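PDB 4GNX: putative uncharacterized protein from Ustilago maydis, which probably serves as the large subunit of replication protein A, binding single-stranded DNA through OB-fold domains. Local coordinates for residues R29-Q34 with G56-V61; K39-N44 with P66-N71; Q368-S373 with H393-R398. All blocks are in the same frame, centred on the assembly; numbering follows the deposited sequence.

Overall arrangement
Contacts 1 and 2 belong to one OB domain, and contact 3 lies in the C-terminal one, with its centre about 51 Å from that of contact 1 and about 54 Å from that of contact 2. Contacts 1 and 2 share elements. Strand 39-46 runs between strands 17-30 and 51-57 in the sheet, so Asn-58 and Arg-29 of contact 1 probably bond to the backbone of Lys-39 and Leu-40. Contact 1 is partly buried and faces the DNA, with aromatic rings and a charged arginine. Contact 2 is buried and apolar across its two segments. Contact 3 is also buried at its touching atoms. There an alanine methyl meets a backbone carbonyl of helix 363-370, and a neighbouring subunit lies alongside.

Contact 1: R29-Q34 with G56-V61; sequences RHWSNQ and GFNDAV. With nucleotides of chain G.
Trp-31 and Phe-57 meet through different first torsions. In Trp-31, CG lies between the backbone N and the carbonyl carbon (chi1 80°), and the indole swings toward residues 56-61. In Phe-57, CG is anti to the carbonyl carbon (chi1 -71°), and the ring comes to the indole edge-on. Trp-31 CH2 is 4.4 Å from Phe-57 CD1, near the plane of the phenyl ring. The same Trp-31 CH2 is 4.3 Å from Asn-58 OD1. These rings line a DNA path formed by DT2, DT3 and DT4, all of chain G. The base of DT2 lies nearly parallel over one Phe-57 face, its C5 3.6 Å from the Phe-57 ring plane. Trp-31 instead offers a face to sugar, with DT3 C5' 3.6 Å from Trp-31 CD2. Arg-29 extends to the next nucleotide. Its NH2 donates to DT4 O5' at 2.7 Å, and the base of DT4 lies over one guanidinium face. Asn-33 ND2 makes a weak bond to a DT3 phosphate oxygen. Strand 39-46 runs between the two segments: Asn-58 OD1 accepts from Lys-39 N, both aromatic side chains pack on Leu-40, and Val-61 of helix 59-64 rests on Phe-41.

Contact 2: K39-N44 with P66-N71; sequences KLFSVN and PLLQEN. With nucleotides of chain G.
Apolar packing carries this contact, and Leu-68 is its centre on the loop side. Its CD1 methyl reaches two side chains of strand 39-46. Leu-68 CD1 is 4.2 Å from Phe-41 CZ, near the plane of the phenyl ring. The methyl lies at the ring edge, not over a face, and the two side chains cross at about a right angle. The same Leu-68 CD1 is 4.3 Å from Val-43 CG2. Leu-68 has CG anti to its carbonyl carbon (chi1 -66°), and this turns the branch inward to the strand. Phe-41 and Val-43 are two apart on the strand, and both send their CB toward the loop. All three residues are buried.

The setting is the interior of an OB-fold barrel. Residues 66-71 form the loop that leads from helix 59-64 to strand 73-77. Ile-105 of strand 104-107 also packs on Leu-68, and Val-22 of strand 17-30 packs on Val-43. The aromatic interaction lies beside this: Phe-41 and Tyr-65 meet edge-to-face.

Polar bonds run from the segments to other parts of the domain. Lys-25 NZ donates to Leu-68 O, and Gln-69 N is bonded to the hydroxyl of Tyr-74. Lys-39 NZ forms a salt bridge with Asp-62.

Contact with DNA comes from Leu-40, whose CB lies on the other side of the strand from that of Phe-41. Leu-40 CD2 is 3.8 Å from O4' of DT3 of chain G.

Contact 3: Q368-S373 with H393-R398; sequences QLIGMS and HRAANR
The flat group that meets Ala-395 is the peptide between Leu-369 and Ile-370. Ala-395 CB stands 3.3 Å from Leu-369 O. It lies ahead of the oxygen, not over the peptide face, with a C=O...CB angle near 152°. The second flat group, the imidazole of His-393, lies far from residues 368-373. The ring of His-110 of a neighbouring subunit stacks on it. His-393 NE2 also makes a weak hydrogen bond to Gly-109 O of that subunit, and His-393 packs on a phosphate of the bound DNA.

Between the two segments the methyl of Ala-395 does nearly all the touching. It comes within 4.4 Å of Ile-370 CA and 4.5 Å of Ile-370 CG1. The CB of Ile-370 points away from Ala-395, so the backbone is approached as closely as the branch. The Ile-370 side chain packs on Tyr-344 and Leu-346 of strand 341-352. Leu-369 also rests on Leu-346. Ala-395 packs on Ile-301 of strand 290-310 as well.

Both segments are places where a helix gives way to a turn. Gly-371 has positive phi (78°) and leaves the helical path after helix 363-370. Two residues on, Ser-373 is the N-cap of helix 374-381. Its OG caps a backbone N, while Glu-376 OE1 accepts from Ser-373 N, a pattern consistent with a capping box. On the other side, Asn-397 turns the chain from helix 385-395 into strand 398-411, with a backbone bond to Val-298. The helices between strands 355-362 and 398-411 occupy the place of the helical connection between the third and fourth strands of an OB fold, here in what is probably the C-terminal domain of the replication protein A large subunit.

Contact 1: R29-Q34 with G56-V61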
loop_
_atom_site.group_PDB
_atom_site.type_symbol
_atom_site.label_atom_id
_atom_site.label_comp_id
_atom_site.label_asym_id
_atom_site.label_seq_id
_atom_site.Cartn_x
_atom_site.Cartn_y
_atom_site.Cartn_z
ATOM N N ARG C 29 -6.632 -15.080 -22.146
ATOM C CA ARG C 29 -6.114 -15.647 -20.932
ATOM C C ARG C 29 -6.591 -17.096 -20.769
ATOM O O ARG C 29 -7.770 -17.384 -20.971
ATOM C CB ARG C 29 -6.527 -14.772 -19.741
ATOM C CG ARG C 29 -5.762 -15.062 -18.459
ATOM C CD ARG C 29 -5.887 -13.965 -17.410
ATOM N NE ARG C 29 -5.274 -14.381 -16.146
ATOM C CZ ARG C 29 -3.970 -14.317 -15.875
ATOM N NH1 ARG C 29 -3.123 -13.831 -16.769
ATOM N NH2 ARG C 29 -3.507 -14.735 -14.703
ATOM N N HIS C 30 -5.657 -17.992 -20.423
ATOM C CA HIS C 30 -5.920 -19.411 -20.089
ATOM C C HIS C 30 -5.701 -19.703 -18.639
ATOM O O HIS C 30 -4.898 -19.042 -17.987
ATOM C CB HIS C 30 -4.973 -20.330 -20.846
ATOM C CG HIS C 30 -5.244 -20.401 -22.312
ATOM N ND1 HIS C 30 -6.231 -21.155 -22.825
ATOM C CD2 HIS C 30 -4.620 -19.774 -23.387
ATOM C CE1 HIS C 30 -6.244 -21.018 -24.162
ATOM N NE2 HIS C 30 -5.254 -20.173 -24.505
ATOM N N TRP C 31 -6.369 -20.726 -18.120
ATOM C CA TRP C 31 -6.102 -21.143 -16.752
ATOM C C TRP C 31 -6.409 -22.587 -16.510
ATOM O O TRP C 31 -6.869 -23.299 -17.406
ATOM C CB TRP C 31 -6.863 -20.258 -15.758
ATOM C CG TRP C 31 -8.311 -20.639 -15.590
ATOM C CD1 TRP C 31 -8.846 -21.561 -14.696
ATOM C CD2 TRP C 31 -9.464 -20.127 -16.343
ATOM N NE1 TRP C 31 -10.204 -21.651 -14.840
ATOM C CE2 TRP C 31 -10.642 -20.820 -15.809
ATOM C CE3 TRP C 31 -9.633 -19.203 -17.363
ATOM C CZ2 TRP C 31 -11.923 -20.575 -16.291
ATOM C CZ3 TRP C 31 -10.930 -18.969 -17.842
ATOM C CH2 TRP C 31 -12.045 -19.643 -17.320
ATOM N N SER C 32 -6.111 -23.014 -15.283
ATOM C CA SER C 32 -6.575 -24.275 -14.701
ATOM C C SER C 32 -6.591 -24.166 -13.175
ATOM O O SER C 32 -5.837 -23.376 -12.596
ATOM C CB SER C 32 -5.689 -25.446 -15.119
ATOM O OG SER C 32 -6.016 -26.605 -14.365
ATOM N N ASN C 33 -7.451 -24.955 -12.534
ATOM C CA ASN C 33 -7.470 -25.046 -11.073
ATOM C C ASN C 33 -8.105 -26.335 -10.539
ATOM O O ASN C 33 -7.560 -27.421 -10.746
ATOM C CB ASN C 33 -8.061 -23.775 -10.414
ATOM C CG ASN C 33 -9.246 -23.197 -11.172
ATOM O OD1 ASN C 33 -10.214 -23.893 -11.476
ATOM N ND2 ASN C 33 -9.183 -21.903 -11.454
ATOM N N GLN C 34 -9.251 -26.213 -9.869
ATOM C CA GLN C 34 -9.909 -27.341 -9.197
ATOM C C GLN C 34 -11.238 -27.693 -9.867
ATOM O O GLN C 34 -11.426 -28.825 -10.328
ATOM C CB GLN C 34 -10.153 -27.031 -7.710
ATOM C CG GLN C 34 -9.350 -25.867 -7.138
ATOM C CD GLN C 34 -9.923 -24.499 -7.498
ATOM O OE1 GLN C 34 -11.043 -24.385 -8.005
ATOM N NE2 GLN C 34 -9.148 -23.452 -7.237
ATOM N N GLY C 56 -15.493 -11.806 -22.392
ATOM C CA GLY C 56 -16.030 -13.008 -22.976
ATOM C C GLY C 56 -15.317 -14.209 -22.415
ATOM O O GLY C 56 -14.094 -14.173 -22.265
ATOM N N PHE C 57 -16.082 -15.258 -22.107
ATOM C CA PHE C 57 -15.541 -16.512 -21.613
ATOM C C PHE C 57 -15.706 -17.651 -22.622
ATOM O O PHE C 57 -16.662 -17.673 -23.401
ATOM C CB PHE C 57 -16.226 -16.896 -20.315
ATOM C CG PHE C 57 -15.862 -16.034 -19.145
ATOM C CD1 PHE C 57 -14.757 -16.341 -18.350
ATOM C CD2 PHE C 57 -16.643 -14.934 -18.803
ATOM C CE1 PHE C 57 -14.425 -15.562 -17.252
ATOM C CE2 PHE C 57 -16.312 -14.148 -17.706
ATOM C CZ PHE C 57 -15.203 -14.467 -16.928
ATOM N N ASN C 58 -14.757 -18.588 -22.592
ATOM C CA ASN C 58 -14.744 -19.780 -23.446
ATOM C C ASN C 58 -15.233 -19.595 -24.888
ATOM O O ASN C 58 -14.497 -19.065 -25.722
ATOM C CB ASN C 58 -15.447 -20.924 -22.728
ATOM C CG ASN C 58 -14.999 -21.038 -21.286
ATOM O OD1 ASN C 58 -13.798 -20.993 -20.984
ATOM N ND2 ASN C 58 -15.962 -21.151 -20.378
ATOM N N ASP C 59 -16.462 -20.006 -25.181
ATOM C CA ASP C 59 -16.982 -19.907 -26.548
ATOM C C ASP C 59 -17.155 -18.466 -27.079
ATOM O O ASP C 59 -17.012 -18.204 -28.283
ATOM C CB ASP C 59 -18.249 -20.755 -26.702
ATOM C CG ASP C 59 -17.949 -22.254 -26.642
ATOM O OD1 ASP C 59 -18.772 -23.067 -27.127
ATOM O OD2 ASP C 59 -16.874 -22.624 -26.115
ATOM N N ALA C 60 -17.421 -17.532 -26.177
ATOM C CA ALA C 60 -17.504 -16.123 -26.544
ATOM C C ALA C 60 -16.190 -15.570 -27.134
ATOM O O ALA C 60 -16.217 -14.615 -27.924
ATOM C CB ALA C 60 -17.949 -15.295 -25.351
ATOM N N VAL C 61 -15.056 -16.165 -26.750
ATOM C CA VAL C 61 -13.758 -15.748 -27.276
ATOM C C VAL C 61 -13.687 -16.065 -28.761
ATOM O O VAL C 61 -13.301 -15.217 -29.571
ATOM C CB VAL C 61 -12.574 -16.454 -26.589
ATOM C CG1 VAL C 61 -11.255 -15.961 -27.167
ATOM C CG2 VAL C 61 -12.608 -16.226 -25.093
ATOM P P DT G 4 -5.188 -16.246 -12.362
ATOM O OP1 DT G 4 -3.982 -16.825 -13.012
ATOM O OP2 DT G 4 -5.519 -16.633 -10.966
ATOM O "O5'" DT G 4 -5.117 -14.654 -12.482
ATOM C "C5'" DT G 4 -4.998 -13.796 -11.323
ATOM C "C4'" DT G 4 -3.762 -12.933 -11.436
ATOM O "O4'" DT G 4 -3.429 -12.756 -12.835
ATOM C "C3'" DT G 4 -3.883 -11.520 -10.850
ATOM O "O3'" DT G 4 -2.670 -11.150 -10.164
ATOM C "C2'" DT G 4 -4.041 -10.653 -12.085
ATOM C "C1'" DT G 4 -3.130 -11.388 -13.043
ATOM N N1 DT G 4 -3.307 -11.079 -14.478
ATOM C C2 DT G 4 -2.175 -10.854 -15.232
ATOM O O2 DT G 4 -1.043 -10.926 -14.778
ATOM N N3 DT G 4 -2.417 -10.550 -16.549
ATOM C C4 DT G 4 -3.649 -10.442 -17.170
ATOM O O4 DT G 4 -3.709 -10.160 -18.365
ATOM C C5 DT G 4 -4.793 -10.681 -16.316
ATOM C C7 DT G 4 -6.168 -10.578 -16.898
ATOM C C6 DT G 4 -4.568 -10.978 -15.030
ATOM P P DT G 2 -18.176 -16.973 -9.958
ATOM O OP1 DT G 2 -18.081 -17.426 -8.547
ATOM O OP2 DT G 2 -17.977 -15.534 -10.277
ATOM O "O5'" DT G 2 -17.134 -17.852 -10.787
ATOM C "C5'" DT G 2 -16.305 -17.263 -11.809
ATOM C "C4'" DT G 2 -15.309 -18.279 -12.320
ATOM O "O4'" DT G 2 -15.908 -19.082 -13.363
ATOM C "C3'" DT G 2 -14.046 -17.675 -12.924
ATOM O "O3'" DT G 2 -12.925 -18.503 -12.617
ATOM C "C2'" DT G 2 -14.338 -17.651 -14.413
ATOM C "C1'" DT G 2 -15.298 -18.816 -14.621
ATOM N N1 DT G 2 -16.371 -18.540 -15.598
ATOM C C2 DT G 2 -16.538 -19.407 -16.655
ATOM O O2 DT G 2 -15.844 -20.398 -16.821
ATOM N N3 DT G 2 -17.555 -19.070 -17.516
ATOM C C4 DT G 2 -18.397 -17.977 -17.430
ATOM O O4 DT G 2 -19.268 -17.806 -18.279
ATOM C C5 DT G 2 -18.161 -17.106 -16.296
ATOM C C7 DT G 2 -19.024 -15.898 -16.115
ATOM C C6 DT G 2 -17.170 -17.426 -15.453
ATOM P P DT G 3 -11.769 -17.960 -11.656
ATOM O OP1 DT G 3 -11.082 -19.171 -11.135
ATOM O OP2 DT G 3 -12.274 -16.935 -10.714
ATOM O "O5'" DT G 3 -10.773 -17.253 -12.676
ATOM C "C5'" DT G 3 -9.803 -18.043 -13.384
ATOM C "C4'" DT G 3 -8.702 -17.156 -13.911
ATOM O "O4'" DT G 3 -9.297 -16.038 -14.605
ATOM C "C3'" DT G 3 -7.792 -16.557 -12.837
ATOM O "O3'" DT G 3 -6.435 -16.668 -13.281
ATOM C "C2'" DT G 3 -8.241 -15.108 -12.756
ATOM C "C1'" DT G 3 -8.668 -14.844 -14.183
ATOM N N1 DT G 3 -9.626 -13.738 -14.365
ATOM C C2 DT G 3 -9.150 -12.560 -14.900
ATOM O O2 DT G 3 -7.980 -12.389 -15.203
ATOM N N3 DT G 3 -10.099 -11.578 -15.052
ATOM C C4 DT G 3 -11.444 -11.659 -14.741
ATOM O O4 DT G 3 -12.177 -10.695 -14.944
ATOM C C5 DT G 3 -11.876 -12.930 -14.192
ATOM C C7 DT G 3 -13.314 -13.115 -13.824
ATOM C C6 DT G 3 -10.957 -13.891 -14.036
#

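Contact 2: K39-N44 with P66-N71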
loop_
_atom_site.group_PDB
_atom_site.type_symbol
_atom_site.label_atom_id
_atom_site.label_comp_id
_atom_site.label_asym_id
_atom_site.label_seq_id
_atom_site.Cartn_x
_atom_site.Cartn_y
_atom_site.Cartn_z
ATOM N N LYS C 39 -10.804 -20.337 -20.873
ATOM C CA LYS C 39 -10.279 -19.130 -21.512
ATOM C C LYS C 39 -11.210 -17.917 -21.487
ATOM O O LYS C 39 -12.429 -18.040 -21.366
ATOM C CB LYS C 39 -9.820 -19.417 -22.946
ATOM C CG LYS C 39 -10.914 -19.839 -23.913
ATOM C CD LYS C 39 -10.351 -19.925 -25.322
ATOM C CE LYS C 39 -11.261 -20.704 -26.257
ATOM N NZ LYS C 39 -10.870 -20.462 -27.675
ATOM N N LEU C 40 -10.608 -16.741 -21.613
ATOM C CA LEU C 40 -11.353 -15.500 -21.599
ATOM C C LEU C 40 -10.560 -14.338 -22.170
ATOM O O LEU C 40 -9.350 -14.424 -22.382
ATOM C CB LEU C 40 -11.770 -15.153 -20.178
ATOM C CG LEU C 40 -10.677 -14.700 -19.214
ATOM C CD1 LEU C 40 -10.443 -13.202 -19.291
ATOM C CD2 LEU C 40 -11.079 -15.087 -17.801
ATOM N N PHE C 41 -11.255 -13.243 -22.413
ATOM C CA PHE C 41 -10.591 -12.031 -22.812
ATOM C C PHE C 41 -11.507 -10.902 -22.414
ATOM O O PHE C 41 -12.661 -11.122 -22.030
ATOM C CB PHE C 41 -10.345 -12.003 -24.322
ATOM C CG PHE C 41 -11.509 -11.487 -25.105
ATOM C CD1 PHE C 41 -11.463 -10.226 -25.693
ATOM C CD2 PHE C 41 -12.677 -12.238 -25.229
ATOM C CE1 PHE C 41 -12.554 -9.733 -26.405
ATOM C CE2 PHE C 41 -13.761 -11.751 -25.952
ATOM C CZ PHE C 41 -13.702 -10.499 -26.538
ATOM N N SER C 42 -11.002 -9.691 -22.513
ATOM C CA SER C 42 -11.819 -8.563 -22.191
ATOM C C SER C 42 -11.447 -7.363 -23.003
ATOM O O SER C 42 -10.356 -7.245 -23.543
ATOM C CB SER C 42 -11.703 -8.223 -20.713
ATOM O OG SER C 42 -10.412 -7.731 -20.432
ATOM N N VAL C 43 -12.388 -6.446 -23.046
ATOM C CA VAL C 43 -12.285 -5.264 -23.846
ATOM C C VAL C 43 -12.782 -4.106 -22.995
ATOM O O VAL C 43 -13.677 -4.285 -22.148
ATOM C CB VAL C 43 -13.179 -5.456 -25.079
ATOM C CG1 VAL C 43 -14.129 -4.283 -25.286
ATOM C CG2 VAL C 43 -12.341 -5.760 -26.311
ATOM N N ASN C 44 -12.196 -2.934 -23.185
ATOM C CA ASN C 44 -12.729 -1.748 -22.546
ATOM C C ASN C 44 -13.468 -0.932 -23.586
ATOM O O ASN C 44 -13.064 -0.889 -24.756
ATOM C CB ASN C 44 -11.639 -0.936 -21.834
ATOM C CG ASN C 44 -11.255 -1.517 -20.472
ATOM O OD1 ASN C 44 -11.704 -2.595 -20.082
ATOM N ND2 ASN C 44 -10.409 -0.798 -19.739
ATOM N N PRO C 66 -11.857 -12.281 -32.490
ATOM C CA PRO C 66 -11.444 -11.811 -33.811
ATOM C C PRO C 66 -12.232 -10.575 -34.214
ATOM O O PRO C 66 -11.681 -9.659 -34.806
ATOM C CB PRO C 66 -11.801 -12.983 -34.726
ATOM C CG PRO C 66 -11.839 -14.171 -33.833
ATOM C CD PRO C 66 -12.404 -13.648 -32.551
ATOM N N LEU C 67 -13.502 -10.544 -33.841
ATOM C CA LEU C 67 -14.436 -9.516 -34.282
ATOM C C LEU C 67 -14.179 -8.103 -33.749
ATOM O O LEU C 67 -14.533 -7.123 -34.397
ATOM C CB LEU C 67 -15.863 -9.957 -33.931
ATOM C CG LEU C 67 -17.086 -9.137 -34.343
ATOM C CD1 LEU C 67 -17.087 -8.816 -35.833
ATOM C CD2 LEU C 67 -18.344 -9.894 -33.958
ATOM N N LEU C 68 -13.581 -7.990 -32.569
ATOM C CA LEU C 68 -13.447 -6.677 -31.937
ATOM C C LEU C 68 -12.018 -6.161 -32.019
ATOM O O LEU C 68 -11.084 -6.840 -31.599
ATOM C CB LEU C 68 -13.915 -6.729 -30.479
ATOM C CG LEU C 68 -15.389 -7.000 -30.163
ATOM C CD1 LEU C 68 -15.526 -7.441 -28.712
ATOM C CD2 LEU C 68 -16.248 -5.774 -30.437
ATOM N N GLN C 69 -11.851 -4.958 -32.557
ATOM C CA GLN C 69 -10.516 -4.414 -32.795
ATOM C C GLN C 69 -10.399 -3.003 -32.250
ATOM O O GLN C 69 -11.316 -2.199 -32.416
ATOM C CB GLN C 69 -10.185 -4.455 -34.290
ATOM C CG GLN C 69 -9.996 -5.858 -34.838
ATOM C CD GLN C 69 -9.848 -5.879 -36.348
ATOM O OE1 GLN C 69 -9.727 -4.828 -36.997
ATOM N NE2 GLN C 69 -9.851 -7.083 -36.927
ATOM N N GLU C 70 -9.272 -2.700 -31.605
ATOM C CA GLU C 70 -9.105 -1.405 -30.932
ATOM C C GLU C 70 -9.341 -0.173 -31.805
ATOM O O GLU C 70 -8.992 -0.140 -32.975
ATOM C CB GLU C 70 -7.794 -1.283 -30.126
ATOM C CG GLU C 70 -6.799 -2.434 -30.226
ATOM C CD GLU C 70 -5.905 -2.545 -28.990
ATOM O OE1 GLU C 70 -6.438 -2.738 -27.872
ATOM O OE2 GLU C 70 -4.663 -2.441 -29.130
ATOM N N ASN C 71 -9.994 0.811 -31.203
ATOM C CA ASN C 71 -10.274 2.093 -31.806
ATOM C C ASN C 71 -11.404 2.051 -32.831
ATOM O O ASN C 71 -11.835 3.094 -33.335
ATOM C CB ASN C 71 -9.001 2.703 -32.386
ATOM C CG ASN C 71 -9.068 4.207 -32.459
ATOM O OD1 ASN C 71 -9.633 4.860 -31.575
ATOM N ND2 ASN C 71 -8.500 4.769 -33.516
ATOM P P DT G 3 -11.769 -17.960 -11.656
ATOM O OP1 DT G 3 -11.082 -19.171 -11.135
ATOM O OP2 DT G 3 -12.274 -16.935 -10.714
ATOM O "O5'" DT G 3 -10.773 -17.253 -12.676
ATOM C "C5'" DT G 3 -9.803 -18.043 -13.384
ATOM C "C4'" DT G 3 -8.702 -17.156 -13.911
ATOM O "O4'" DT G 3 -9.297 -16.038 -14.605
ATOM C "C3'" DT G 3 -7.792 -16.557 -12.837
ATOM O "O3'" DT G 3 -6.435 -16.668 -13.281
ATOM C "C2'" DT G 3 -8.241 -15.108 -12.756
ATOM C "C1'" DT G 3 -8.668 -14.844 -14.183
ATOM N N1 DT G 3 -9.626 -13.738 -14.365
ATOM C C2 DT G 3 -9.150 -12.560 -14.900
ATOM O O2 DT G 3 -7.980 -12.389 -15.203
ATOM N N3 DT G 3 -10.099 -11.578 -15.052
ATOM C C4 DT G 3 -11.444 -11.659 -14.741
ATOM O O4 DT G 3 -12.177 -10.695 -14.944
ATOM C C5 DT G 3 -11.876 -12.930 -14.192
ATOM C C7 DT G 3 -13.314 -13.115 -13.824
ATOM C C6 DT G 3 -10.957 -13.891 -14.036
#

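Contact 3: Q368-S373 with H393-R398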
loop_
_atom_site.group_PDB
_atom_site.type_symbol
_atom_site.label_atom_id
_atom_site.label_comp_id
_atom_site.label_asym_id
_atom_site.label_seq_id
_atom_site.Cartn_x
_atom_site.Cartn_y
_atom_site.Cartn_z
ATOM N N GLN C 368 18.628 5.407 13.947
ATOM C CA GLN C 368 17.256 5.889 13.982
ATOM C C GLN C 368 16.309 4.833 14.524
ATOM O O GLN C 368 15.262 5.149 15.077
ATOM C CB GLN C 368 16.794 6.352 12.605
ATOM C CG GLN C 368 16.990 5.315 11.514
ATOM C CD GLN C 368 16.063 5.527 10.333
ATOM O OE1 GLN C 368 14.878 5.868 10.498
ATOM N NE2 GLN C 368 16.593 5.318 9.122
ATOM N N LEU C 369 16.671 3.572 14.377
ATOM C CA LEU C 369 15.832 2.543 14.938
ATOM C C LEU C 369 15.862 2.542 16.461
ATOM O O LEU C 369 14.968 2.001 17.093
ATOM C CB LEU C 369 16.185 1.176 14.362
ATOM C CG LEU C 369 15.143 0.706 13.340
ATOM C CD1 LEU C 369 15.104 1.558 12.075
ATOM C CD2 LEU C 369 15.372 -0.741 12.969
ATOM N N ILE C 370 16.874 3.180 17.042
ATOM C CA ILE C 370 17.040 3.217 18.498
ATOM C C ILE C 370 17.030 4.659 19.029
ATOM O O ILE C 370 16.785 4.894 20.212
ATOM C CB ILE C 370 18.311 2.438 18.926
ATOM C CG1 ILE C 370 18.154 0.965 18.538
ATOM C CG2 ILE C 370 18.568 2.548 20.428
ATOM C CD1 ILE C 370 19.453 0.260 18.253
ATOM N N GLY C 371 17.261 5.619 18.138
ATOM C CA GLY C 371 17.172 7.042 18.471
ATOM C C GLY C 371 18.413 7.462 19.217
ATOM O O GLY C 371 18.368 8.368 20.051
ATOM N N MET C 372 19.525 6.801 18.902
ATOM C CA MET C 372 20.740 6.905 19.686
ATOM C C MET C 372 21.897 6.277 18.932
ATOM O O MET C 372 21.732 5.235 18.306
ATOM C CB MET C 372 20.530 6.119 20.954
ATOM C CG MET C 372 21.181 6.708 22.163
ATOM S SD MET C 372 20.854 5.644 23.567
ATOM C CE MET C 372 19.064 5.757 23.649
ATOM N N SER C 373 23.062 6.903 18.979
ATOM C CA SER C 373 24.271 6.295 18.430
ATOM C C SER C 373 24.685 5.129 19.319
ATOM O O SER C 373 24.288 5.062 20.490
ATOM C CB SER C 373 25.406 7.303 18.381
ATOM O OG SER C 373 25.950 7.482 19.681
ATOM N N HIS C 393 13.379 -1.799 24.366
ATOM C CA HIS C 393 11.970 -2.112 24.529
ATOM C C HIS C 393 11.134 -1.022 23.905
ATOM O O HIS C 393 10.086 -1.304 23.328
ATOM C CB HIS C 393 11.625 -2.347 26.006
ATOM C CG HIS C 393 10.159 -2.620 26.255
ATOM N ND1 HIS C 393 9.287 -1.650 26.604
ATOM C CD2 HIS C 393 9.412 -3.807 26.171
ATOM C CE1 HIS C 393 8.044 -2.182 26.744
ATOM N NE2 HIS C 393 8.123 -3.501 26.479
ATOM N N ARG C 394 11.623 0.216 23.975
ATOM C CA ARG C 394 10.944 1.400 23.427
ATOM C C ARG C 394 11.088 1.459 21.923
ATOM O O ARG C 394 10.288 2.101 21.248
ATOM C CB ARG C 394 11.552 2.671 24.025
ATOM C CG ARG C 394 10.759 3.960 23.854
ATOM C CD ARG C 394 11.458 5.145 24.522
ATOM N NE ARG C 394 11.631 4.964 25.970
ATOM C CZ ARG C 394 12.806 4.891 26.605
ATOM N NH1 ARG C 394 13.954 4.992 25.940
ATOM N NH2 ARG C 394 12.835 4.717 27.923
ATOM N N ALA C 395 12.106 0.788 21.395
ATOM C CA ALA C 395 12.408 0.837 19.973
ATOM C C ALA C 395 11.504 -0.091 19.186
ATOM O O ALA C 395 11.284 0.090 17.983
ATOM C CB ALA C 395 13.850 0.462 19.746
ATOM N N ALA C 396 10.985 -1.106 19.859
ATOM C CA ALA C 396 10.066 -2.021 19.212
ATOM C C ALA C 396 8.679 -1.371 19.206
ATOM O O ALA C 396 8.517 -0.245 19.716
ATOM C CB ALA C 396 10.054 -3.352 19.940
ATOM N N ASN C 397 7.696 -2.072 18.640
ATOM C CA ASN C 397 6.337 -1.557 18.468
ATOM C C ASN C 397 6.311 -0.290 17.623
ATOM O O ASN C 397 5.499 0.605 17.866
ATOM C CB ASN C 397 5.626 -1.336 19.824
ATOM C CG ASN C 397 4.107 -1.220 19.686
ATOM O OD1 ASN C 397 3.563 -1.451 18.618
ATOM N ND2 ASN C 397 3.422 -0.845 20.765
ATOM N N ARG C 398 7.203 -0.219 16.635
ATOM C CA ARG C 398 7.280 0.927 15.725
ATOM C C ARG C 398 7.332 0.436 14.302
ATOM O O ARG C 398 7.924 -0.612 14.032
ATOM C CB ARG C 398 8.511 1.779 16.000
ATOM C CG ARG C 398 8.548 2.400 17.365
ATOM C CD ARG C 398 8.929 3.860 17.227
ATOM N NE ARG C 398 9.453 4.357 18.488
ATOM C CZ ARG C 398 8.798 5.171 19.291
ATOM N NH1 ARG C 398 7.592 5.607 18.952
ATOM N NH2 ARG C 398 9.362 5.562 20.426
#